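Local coordinates for protein enterotoxin-like toxin X (Staphylococcus aureus, PDB 5U75) that binds sialylated glycans such as sialyl Lewis X on neutrophil surface glycoproteins and inhibits phagocytosis and killing by these cells, at residues Glu67-Tyr70 against Arg75-Thr78; Arg81-Asn86 against Arg100-Ser105; Val90-Leu95 against Tyr129-His134. All coordinates share one frame; numbering follows the deposited sequence.

Contact 1 of 3, residues Glu67-Tyr70 against Arg75-Thr78; sequences EGTY and RVYT
Y70 and Y77 form an antiparallel hydrogen-bonded pair near the turn of the beta hairpin of strands 61-72 and 75-86, where the axes of the short segments 67-70 and 75-77 approach to 5.2 Å and run at 146° to each other. This hairpin is the first of the beta-grasp domain. Y70 N gives a nearly straight bond to Y77 O (3.0 Å, 171°), and Y77 N returns a more bent one to Y70 O at 2.8 Å. Y77 O also takes a CA-H...O contact from T69 CA, at 3.4 Å.

The two tyrosines emerge on the same face of the sheet but do not stack. The buried Y70 meets the ring of Y106 and reaches L158 and K160 of strand 151-160, so a large aromatic suits its inward place, whereas the amphipathic ring of Y77 can lie over the exposed edge strand with its polar OH at the surface. On the face bearing T69 and V76, these beta-branched residues, well suited to extended strands, bring methyl groups together and cross obliquely: V76 CG1, anti to the backbone N (chi1 174°), lies 3.7 Å from T69 CG2. The Y77 ring turns an edge to the neighbouring strand, with Y70 O near the ring plane, 3.5 Å from Y77 CD2.

Contact 2 of 3, residues Arg81-Asn86 against Arg100-Ser105; sequences RNITLN and RFAHIS
R81 reaches from strand 75-86 to the C-terminal end of helix 92-104, where it offers NE and NH2 along one edge of its guanidinium, NE to the hydroxyl of S105 and NH2 to its carbonyl. R81 NE donates to S105 OG at 2.8 Å, and R81 NH2 donates to S105 O at 2.9 Å. Both oxygens lie close to the guanidinium plane, so the flat group is held against rotation. The second bond is nearly straight at the hydrogen (169°), yet NH2 stands well above the carbonyl plane of S105. In the arginine chain, chi1 (-65°) puts CG beside the backbone N, near A102 O, and the bend at chi2 (-67°) then swings CD and the guanidinium to S105.

S105 OG sits between its own backbone N and carbonyl carbon, and from there it donates to A102 O in a very short bond of 2.5 Å while accepting from R81. A small hydroxyl residue suits this place because it can both give and take a bond at a helix end.

Further along the strand the contact is apolar. I83 CG2 meets A102 CB at 3.9 Å, and the short alanine lets the helix lie close over the strand; I98 and I99 of the same helix also cover I83. This is the helix-on-sheet packing of the beta-grasp fold.

The last carbonyls of a helix lack the i+4 N-H partners of its interior and sit at the negative end of its dipole, so a cationic arginine here probably gains electrostatically. Its two bonds tie the strand to S105, whose hydroxyl accepts from R81 while turned to A102 O.

Contact 3 of 3, residues Val90-Leu95 against Tyr129-His134; sequences VTLKEL and YTLESH. With SIA (N-acetyl-alpha-neuraminic acid), chain B; GAL (beta-D-galactopyranose), chain C; FUC (alpha-L-fucopyranose), chain D.
The apolar part of the contact centres on L92, in the first turn of helix 92-104, beside the V-shaped sialyl Lewis X site of the C-terminal domain. Its CG, anti to the backbone N (chi1 -178°), directs the branch at strand 128-132, with L92 CD1 4.2 Å from L131 CD2 and 4.4 Å from Y129 CB. The other methyl, L92 CD2, faces the sialic acid, 3.6 Å from SIA O9. Leucine suits this place because its two methyls serve the core and the sugar at once.

Among the hydrogen bonds, T91 OG1 caps the helix that carries L92, accepting from E94 N at 3.1 Å. T130 and E132, within an inferred sialic acid-binding motif, bond to the glycan. T130 N donates to SIA O1B at 2.8 Å, and T130 OG1 to SIA O1A at 2.7 Å. E132 OE2 accepts from FUC O3 (2.6 Å) and, in a very short bond, from GAL O6. R141 and K128 O also hold sialic acid, Q138 galactose and K135 fucose.

The Y129 ring packs beside the sialic acid, SIA O8 near its edge.

T130 thus meets the carboxylate with neutral donors, R141 adding a cationic group that probably favours its charge, while E132 offers a carboxylate to neutral sugar hydroxyls.

Overall arrangement
All three contacts fall within the beta-grasp domain. Contacts 1 and 2 follow one another along strand 75-86, about 15 Å apart centre to centre: contact 1 closes the hairpin with strand 61-72, and contact 2 lays helix 92-104 against the same strand. Contact 3 takes the start of that helix to strand 128-132, at the other edge of the five-stranded sheet, its centre about 12 Å from that of contact 2. The segments of contacts 2 and 3 alternate along the chain and touch, L85 CD1 meeting L95 CD1. The glycan pocket lies across the chain's centre from the hairpin, contacts 1 and 3 being about 20 Å apart between centres and about 8 Å between nearest atoms, with the helix bridging the two edge strands.

Contact 1 of 3, residues Glu67-Tyr70 against Arg75-Thr78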
loop_
_atom_site.group_PDB
_atom_site.type_symbol
_atom_site.label_atom_id
_atom_site.label_comp_id
_atom_site.label_asym_id
_atom_site.label_seq_id
_atom_site.Cartn_x
_atom_site.Cartn_y
_atom_site.Cartn_z
ATOM N N GLU A 67 -3.136 8.524 -3.307
ATOM C CA GLU A 67 -4.245 9.423 -3.620
ATOM C C GLU A 67 -5.445 8.568 -4.019
ATOM O O GLU A 67 -5.452 7.962 -5.080
ATOM C CB GLU A 67 -3.843 10.369 -4.757
ATOM C CG GLU A 67 -2.611 11.207 -4.440
ATOM C CD GLU A 67 -2.262 12.175 -5.553
ATOM O OE1 GLU A 67 -1.065 12.277 -5.893
ATOM O OE2 GLU A 67 -3.188 12.824 -6.095
ATOM N N GLY A 68 -6.448 8.497 -3.154
ATOM C CA GLY A 68 -7.573 7.621 -3.421
ATOM C C GLY A 68 -8.655 7.684 -2.393
ATOM O O GLY A 68 -8.683 8.584 -1.542
ATOM N N THR A 69 -9.532 6.689 -2.473
ATOM C CA THR A 69 -10.680 6.579 -1.610
ATOM C C THR A 69 -10.806 5.176 -1.006
ATOM O O THR A 69 -10.467 4.166 -1.637
ATOM C CB THR A 69 -11.983 6.901 -2.390
ATOM O OG1 THR A 69 -12.069 6.074 -3.541
ATOM C CG2 THR A 69 -11.984 8.359 -2.840
ATOM N N TYR A 70 -11.280 5.169 0.229
ATOM C CA TYR A 70 -11.635 3.978 0.982
ATOM C C TYR A 70 -13.089 4.201 1.406
ATOM O O TYR A 70 -13.374 5.082 2.204
ATOM C CB TYR A 70 -10.736 3.832 2.209
ATOM C CG TYR A 70 -11.005 2.627 3.081
ATOM C CD1 TYR A 70 -11.151 1.353 2.527
ATOM C CD2 TYR A 70 -11.082 2.743 4.466
ATOM C CE1 TYR A 70 -11.386 0.245 3.325
ATOM C CE2 TYR A 70 -11.305 1.634 5.263
ATOM C CZ TYR A 70 -11.433 0.389 4.676
ATOM O OH TYR A 70 -11.660 -0.698 5.465
ATOM N N ARG A 75 -19.946 5.095 2.424
ATOM C CA ARG A 75 -19.458 6.402 2.838
ATOM C C ARG A 75 -17.991 6.498 2.463
ATOM O O ARG A 75 -17.202 5.633 2.851
ATOM C CB ARG A 75 -19.607 6.594 4.329
ATOM C CG ARG A 75 -21.046 6.594 4.835
ATOM C CD ARG A 75 -21.098 6.857 6.332
ATOM N NE ARG A 75 -22.476 6.898 6.863
ATOM C CZ ARG A 75 -23.277 7.960 6.861
ATOM N NH1 ARG A 75 -22.881 9.132 6.356
ATOM N NH2 ARG A 75 -24.506 7.848 7.396
ATOM N N VAL A 76 -17.645 7.529 1.699
ATOM C CA VAL A 76 -16.288 7.713 1.213
ATOM C C VAL A 76 -15.376 8.388 2.256
ATOM O O VAL A 76 -15.715 9.432 2.819
ATOM C CB VAL A 76 -16.268 8.532 -0.099
ATOM C CG1 VAL A 76 -14.832 8.844 -0.520
ATOM C CG2 VAL A 76 -16.978 7.770 -1.207
ATOM N N TYR A 77 -14.206 7.787 2.476
ATOM C CA TYR A 77 -13.104 8.396 3.232
ATOM C C TYR A 77 -11.929 8.647 2.285
ATOM O O TYR A 77 -11.748 7.943 1.292
ATOM C CB TYR A 77 -12.707 7.514 4.416
ATOM C CG TYR A 77 -13.899 7.323 5.310
ATOM C CD1 TYR A 77 -14.221 8.286 6.273
ATOM C CD2 TYR A 77 -14.748 6.230 5.157
ATOM C CE1 TYR A 77 -15.332 8.143 7.085
ATOM C CE2 TYR A 77 -15.868 6.076 5.975
ATOM C CZ TYR A 77 -16.156 7.049 6.922
ATOM O OH TYR A 77 -17.273 6.928 7.727
ATOM N N THR A 78 -11.151 9.677 2.592
ATOM C CA THR A 78 -10.065 10.128 1.732
ATOM C C THR A 78 -8.778 10.246 2.584
ATOM O O THR A 78 -8.308 11.340 2.838
ATOM C CB THR A 78 -10.408 11.483 1.062
ATOM O OG1 THR A 78 -10.730 12.462 2.063
ATOM C CG2 THR A 78 -11.590 11.320 0.130
#

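Contact 2 of 3, residues Arg81-Asn86 against Arg100-Ser105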
loop_
_atom_site.group_PDB
_atom_site.type_symbol
_atom_site.label_atom_id
_atom_site.label_comp_id
_atom_site.label_asym_id
_atom_site.label_seq_id
_atom_site.Cartn_x
_atom_site.Cartn_y
_atom_site.Cartn_z
ATOM N N ARG A 81 -1.924 9.714 2.938
ATOM C CA ARG A 81 -0.741 8.931 3.296
ATOM C C ARG A 81 0.262 9.048 2.170
ATOM O O ARG A 81 -0.090 9.307 1.023
ATOM C CB ARG A 81 -1.096 7.463 3.514
ATOM C CG ARG A 81 -2.010 7.174 4.699
ATOM C CD ARG A 81 -1.350 7.468 6.033
ATOM N NE ARG A 81 -2.177 7.084 7.173
ATOM C CZ ARG A 81 -3.184 7.795 7.696
ATOM N NH1 ARG A 81 -3.563 8.945 7.182
ATOM N NH2 ARG A 81 -3.840 7.324 8.756
ATOM N N ASN A 82 1.535 8.893 2.509
ATOM C CA ASN A 82 2.578 8.911 1.509
ATOM C C ASN A 82 3.772 8.108 1.995
ATOM O O ASN A 82 3.913 7.864 3.204
ATOM C CB ASN A 82 2.969 10.360 1.128
ATOM C CG ASN A 82 3.436 11.197 2.305
ATOM O OD1 ASN A 82 4.437 10.881 2.946
ATOM N ND2 ASN A 82 2.737 12.291 2.572
ATOM N N ILE A 83 4.587 7.658 1.056
ATOM C CA ILE A 83 5.754 6.866 1.396
ATOM C C ILE A 83 7.000 7.559 0.877
ATOM O O ILE A 83 7.036 8.048 -0.242
ATOM C CB ILE A 83 5.636 5.393 0.953
ATOM C CG1 ILE A 83 5.556 5.254 -0.575
ATOM C CG2 ILE A 83 4.417 4.764 1.647
ATOM C CD1 ILE A 83 5.453 3.824 -1.062
ATOM N N THR A 84 8.010 7.616 1.735
ATOM C CA THR A 84 9.262 8.294 1.432
ATOM C C THR A 84 10.331 7.219 1.305
ATOM O O THR A 84 10.621 6.519 2.281
ATOM C CB THR A 84 9.619 9.322 2.522
ATOM O OG1 THR A 84 8.553 10.277 2.660
ATOM C CG2 THR A 84 10.899 10.073 2.148
ATOM N N LEU A 85 10.916 7.103 0.106
ATOM C CA LEU A 85 11.822 6.006 -0.223
ATOM C C LEU A 85 13.124 6.507 -0.828
ATOM O O LEU A 85 13.161 7.576 -1.439
ATOM C CB LEU A 85 11.180 5.064 -1.245
ATOM C CG LEU A 85 9.774 4.517 -0.976
ATOM C CD1 LEU A 85 9.335 3.707 -2.183
ATOM C CD2 LEU A 85 9.766 3.670 0.276
ATOM N N ASN A 86 14.169 5.708 -0.702
ATOM C CA ASN A 86 15.395 5.960 -1.465
ATOM C C ASN A 86 15.186 5.694 -2.954
ATOM O O ASN A 86 14.397 4.807 -3.324
ATOM C CB ASN A 86 16.549 5.121 -0.917
ATOM C CG ASN A 86 16.960 5.567 0.477
ATOM O OD1 ASN A 86 16.678 6.690 0.888
ATOM N ND2 ASN A 86 17.611 4.686 1.209
ATOM N N ARG A 100 1.002 -1.314 1.029
ATOM C CA ARG A 100 -0.108 -1.845 1.839
ATOM C C ARG A 100 0.063 -1.519 3.314
ATOM O O ARG A 100 -0.925 -1.249 4.002
ATOM C CB ARG A 100 -0.317 -3.339 1.601
ATOM C CG ARG A 100 -0.612 -3.669 0.164
ATOM C CD ARG A 100 -1.388 -4.961 -0.000
ATOM N NE ARG A 100 -1.167 -5.545 -1.301
ATOM C CZ ARG A 100 -1.875 -6.529 -1.854
ATOM N NH1 ARG A 100 -2.944 -7.033 -1.252
ATOM N NH2 ARG A 100 -1.514 -6.989 -3.042
ATOM N N PHE A 101 1.313 -1.484 3.803
ATOM C CA PHE A 101 1.585 -1.003 5.157
ATOM C C PHE A 101 1.016 0.408 5.404
ATOM O O PHE A 101 0.363 0.658 6.425
ATOM C CB PHE A 101 3.100 -1.025 5.429
ATOM C CG PHE A 101 3.471 -0.591 6.810
ATOM C CD1 PHE A 101 3.649 0.761 7.112
ATOM C CD2 PHE A 101 3.665 -1.534 7.823
ATOM C CE1 PHE A 101 4.010 1.168 8.395
ATOM C CE2 PHE A 101 4.031 -1.129 9.099
ATOM C CZ PHE A 101 4.206 0.217 9.389
ATOM N N ALA A 102 1.229 1.306 4.440
ATOM C CA ALA A 102 0.674 2.666 4.498
ATOM C C ALA A 102 -0.862 2.675 4.529
ATOM O O ALA A 102 -1.476 3.472 5.253
ATOM C CB ALA A 102 1.192 3.485 3.342
ATOM N N HIS A 103 -1.480 1.766 3.781
ATOM C CA HIS A 103 -2.951 1.596 3.856
ATOM C C HIS A 103 -3.435 1.092 5.203
ATOM O O HIS A 103 -4.423 1.614 5.754
ATOM C CB HIS A 103 -3.463 0.698 2.737
ATOM C CG HIS A 103 -3.424 1.339 1.392
ATOM N ND1 HIS A 103 -4.539 1.883 0.795
ATOM C CD2 HIS A 103 -2.402 1.550 0.529
ATOM C CE1 HIS A 103 -4.213 2.377 -0.381
ATOM N NE2 HIS A 103 -2.920 2.187 -0.569
ATOM N N ILE A 104 -2.744 0.094 5.755
ATOM C CA ILE A 104 -3.049 -0.401 7.089
ATOM C C ILE A 104 -3.036 0.739 8.115
ATOM O O ILE A 104 -3.881 0.746 9.039
ATOM C CB ILE A 104 -2.130 -1.592 7.504
ATOM C CG1 ILE A 104 -2.513 -2.841 6.702
ATOM C CG2 ILE A 104 -2.215 -1.863 9.021
ATOM C CD1 ILE A 104 -1.570 -4.016 6.854
ATOM N N SER A 105 -2.131 1.716 7.944
ATOM C CA SER A 105 -2.063 2.876 8.865
ATOM C C SER A 105 -3.306 3.779 8.895
ATOM O O SER A 105 -3.413 4.606 9.802
ATOM C CB SER A 105 -0.816 3.749 8.587
ATOM O OG SER A 105 -0.987 4.584 7.449
#

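Contact 3 of 3, residues Val90-Leu95 against Tyr129-His134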
loop_
_atom_site.group_PDB
_atom_site.type_symbol
_atom_site.label_atom_id
_atom_site.label_comp_id
_atom_site.label_asym_id
_atom_site.label_seq_id
_atom_site.Cartn_x
_atom_site.Cartn_y
_atom_site.Cartn_z
ATOM N N VAL A 90 14.003 -1.522 -6.664
ATOM C CA VAL A 90 13.452 -2.393 -5.634
ATOM C C VAL A 90 12.570 -3.439 -6.323
ATOM O O VAL A 90 12.335 -3.368 -7.536
ATOM C CB VAL A 90 12.637 -1.616 -4.559
ATOM C CG1 VAL A 90 13.488 -0.529 -3.903
ATOM C CG2 VAL A 90 11.362 -0.993 -5.138
ATOM N N THR A 91 12.111 -4.420 -5.553
ATOM C CA THR A 91 11.189 -5.422 -6.083
ATOM C C THR A 91 9.751 -4.977 -5.865
ATOM O O THR A 91 9.438 -4.176 -4.957
ATOM C CB THR A 91 11.372 -6.816 -5.454
ATOM O OG1 THR A 91 11.035 -6.788 -4.075
ATOM C CG2 THR A 91 12.815 -7.329 -5.641
ATOM N N LEU A 92 8.873 -5.521 -6.703
ATOM C CA LEU A 92 7.436 -5.351 -6.501
ATOM C C LEU A 92 6.973 -5.935 -5.156
ATOM O O LEU A 92 6.078 -5.390 -4.521
ATOM C CB LEU A 92 6.653 -5.925 -7.682
ATOM C CG LEU A 92 5.123 -5.766 -7.637
ATOM C CD1 LEU A 92 4.721 -4.313 -7.407
ATOM C CD2 LEU A 92 4.559 -6.290 -8.951
ATOM N N LYS A 93 7.616 -7.005 -4.672
ATOM C CA LYS A 93 7.269 -7.523 -3.359
ATOM C C LYS A 93 7.478 -6.446 -2.310
ATOM O O LYS A 93 6.641 -6.229 -1.441
ATOM C CB LYS A 93 8.062 -8.779 -3.004
ATOM C CG LYS A 93 7.646 -9.393 -1.680
ATOM C CD LYS A 93 8.454 -10.652 -1.370
ATOM C CE LYS A 93 7.900 -11.371 -0.161
ATOM N NZ LYS A 93 8.908 -12.344 0.365
ATOM N N GLU A 94 8.615 -5.762 -2.414
ATOM C CA GLU A 94 8.959 -4.700 -1.486
ATOM C C GLU A 94 8.001 -3.507 -1.570
ATOM O O GLU A 94 7.512 -3.016 -0.565
ATOM C CB GLU A 94 10.374 -4.247 -1.791
ATOM C CG GLU A 94 10.978 -3.365 -0.742
ATOM C CD GLU A 94 12.444 -3.159 -1.007
ATOM O OE1 GLU A 94 13.241 -4.112 -0.882
ATOM O OE2 GLU A 94 12.787 -2.007 -1.325
ATOM N N LEU A 95 7.740 -3.048 -2.785
ATOM C CA LEU A 95 6.876 -1.868 -2.988
ATOM C C LEU A 95 5.422 -2.161 -2.614
ATOM O O LEU A 95 4.773 -1.377 -1.906
ATOM C CB LEU A 95 6.998 -1.412 -4.445
ATOM C CG LEU A 95 6.527 -0.014 -4.785
ATOM C CD1 LEU A 95 7.221 1.029 -3.899
ATOM C CD2 LEU A 95 6.786 0.249 -6.268
ATOM N N TYR A 129 1.160 -0.910 -12.213
ATOM C CA TYR A 129 1.208 -2.171 -11.502
ATOM C C TYR A 129 -0.007 -2.191 -10.590
ATOM O O TYR A 129 -0.142 -1.341 -9.699
ATOM C CB TYR A 129 2.499 -2.333 -10.681
ATOM C CG TYR A 129 3.765 -2.137 -11.468
ATOM C CD1 TYR A 129 4.369 -3.208 -12.136
ATOM C CD2 TYR A 129 4.382 -0.879 -11.537
ATOM C CE1 TYR A 129 5.537 -3.036 -12.866
ATOM C CE2 TYR A 129 5.567 -0.696 -12.242
ATOM C CZ TYR A 129 6.142 -1.775 -12.915
ATOM O OH TYR A 129 7.303 -1.582 -13.622
ATOM N N THR A 130 -0.867 -3.190 -10.785
ATOM C CA THR A 130 -2.142 -3.271 -10.094
ATOM C C THR A 130 -2.096 -4.282 -8.959
ATOM O O THR A 130 -1.724 -5.437 -9.159
ATOM C CB THR A 130 -3.297 -3.645 -11.067
ATOM O OG1 THR A 130 -3.322 -2.735 -12.164
ATOM C CG2 THR A 130 -4.630 -3.632 -10.338
ATOM N N LEU A 131 -2.471 -3.822 -7.776
ATOM C CA LEU A 131 -2.489 -4.593 -6.572
ATOM C C LEU A 131 -3.925 -4.799 -6.122
ATOM O O LEU A 131 -4.551 -3.897 -5.555
ATOM C CB LEU A 131 -1.700 -3.879 -5.470
ATOM C CG LEU A 131 -0.334 -3.319 -5.876
ATOM C CD1 LEU A 131 0.234 -2.593 -4.668
ATOM C CD2 LEU A 131 0.621 -4.400 -6.358
ATOM N N GLU A 132 -4.423 -6.011 -6.329
ATOM C CA GLU A 132 -5.779 -6.353 -5.912
ATOM C C GLU A 132 -5.838 -6.539 -4.399
ATOM O O GLU A 132 -5.161 -7.416 -3.851
ATOM C CB GLU A 132 -6.238 -7.618 -6.637
ATOM C CG GLU A 132 -6.238 -7.507 -8.136
ATOM C CD GLU A 132 -6.894 -8.710 -8.790
ATOM O OE1 GLU A 132 -8.131 -8.805 -8.677
ATOM O OE2 GLU A 132 -6.179 -9.543 -9.393
ATOM N N SER A 133 -6.671 -5.741 -3.719
ATOM C CA SER A 133 -6.605 -5.632 -2.270
ATOM C C SER A 133 -7.150 -6.807 -1.484
ATOM O O SER A 133 -6.871 -6.940 -0.319
ATOM C CB SER A 133 -7.294 -4.354 -1.788
ATOM O OG SER A 133 -8.695 -4.417 -2.024
ATOM N N HIS A 134 -7.975 -7.631 -2.121
ATOM C CA HIS A 134 -8.684 -8.706 -1.435
ATOM C C HIS A 134 -7.828 -9.966 -1.207
ATOM O O HIS A 134 -8.273 -10.897 -0.522
ATOM C CB HIS A 134 -9.965 -9.063 -2.220
ATOM C CG HIS A 134 -9.711 -9.716 -3.537
ATOM N ND1 HIS A 134 -9.394 -9.014 -4.680
ATOM C CD2 HIS A 134 -9.717 -11.025 -3.889
ATOM C CE1 HIS A 134 -9.245 -9.857 -5.682
ATOM N NE2 HIS A 134 -9.422 -11.084 -5.222
HETATM C C1 SIA B . -1.033 -4.822 -14.010
HETATM C C2 SIA B . -0.656 -5.701 -15.209
HETATM C C3 SIA B . -0.755 -4.947 -16.541
HETATM C C4 SIA B . 0.323 -3.876 -16.662
HETATM C C5 SIA B . 1.734 -4.423 -16.384
HETATM C C6 SIA B . 1.722 -5.187 -15.068
HETATM C C7 SIA B . 3.001 -5.919 -14.653
HETATM C C8 SIA B . 2.774 -6.761 -13.404
HETATM C C9 SIA B . 4.093 -7.185 -12.775
HETATM C C10 SIA B . 3.959 -3.486 -16.741
HETATM C C11 SIA B . 4.833 -2.284 -16.622
HETATM N N5 SIA B . 2.688 -3.328 -16.335
HETATM O O1A SIA B . -1.935 -3.973 -14.149
HETATM O O1B SIA B . -0.445 -5.012 -12.903
HETATM O O4 SIA B . 0.343 -3.268 -17.949
HETATM O O6 SIA B . 0.701 -6.183 -15.064
HETATM O O7 SIA B . 3.514 -6.712 -15.743
HETATM O O8 SIA B . 2.055 -6.019 -12.408
HETATM O O9 SIA B . 3.841 -8.248 -11.870
HETATM O O10 SIA B . 4.410 -4.557 -17.161
HETATM C C1 GAL C . -1.544 -10.125 -13.380
HETATM C C2 GAL C . -1.531 -9.154 -14.548
HETATM C C3 GAL C . -1.466 -7.709 -14.049
HETATM C C4 GAL C . -2.608 -7.474 -13.056
HETATM C C5 GAL C . -2.580 -8.490 -11.922
HETATM C C6 GAL C . -3.740 -8.251 -10.966
HETATM O O2 GAL C . -0.440 -9.429 -15.421
HETATM O O3 GAL C . -1.539 -6.825 -15.182
HETATM O O4 GAL C . -3.837 -7.528 -13.775
HETATM O O5 GAL C . -2.600 -9.822 -12.445
HETATM O O6 GAL C . -3.733 -9.163 -9.867
HETATM C C1 FUC D . -5.052 -13.129 -12.975
HETATM C C2 FUC D . -6.176 -12.517 -12.142
HETATM C C3 FUC D . -6.184 -11.001 -12.272
HETATM C C4 FUC D . -6.280 -10.602 -13.731
HETATM C C5 FUC D . -5.108 -11.223 -14.482
HETATM C C6 FUC D . -5.117 -10.896 -15.964
HETATM O O2 FUC D . -6.004 -12.836 -10.764
HETATM O O3 FUC D . -7.270 -10.469 -11.507
HETATM O O4 FUC D . -7.538 -11.054 -14.253
HETATM O O5 FUC D . -5.092 -12.641 -14.316
#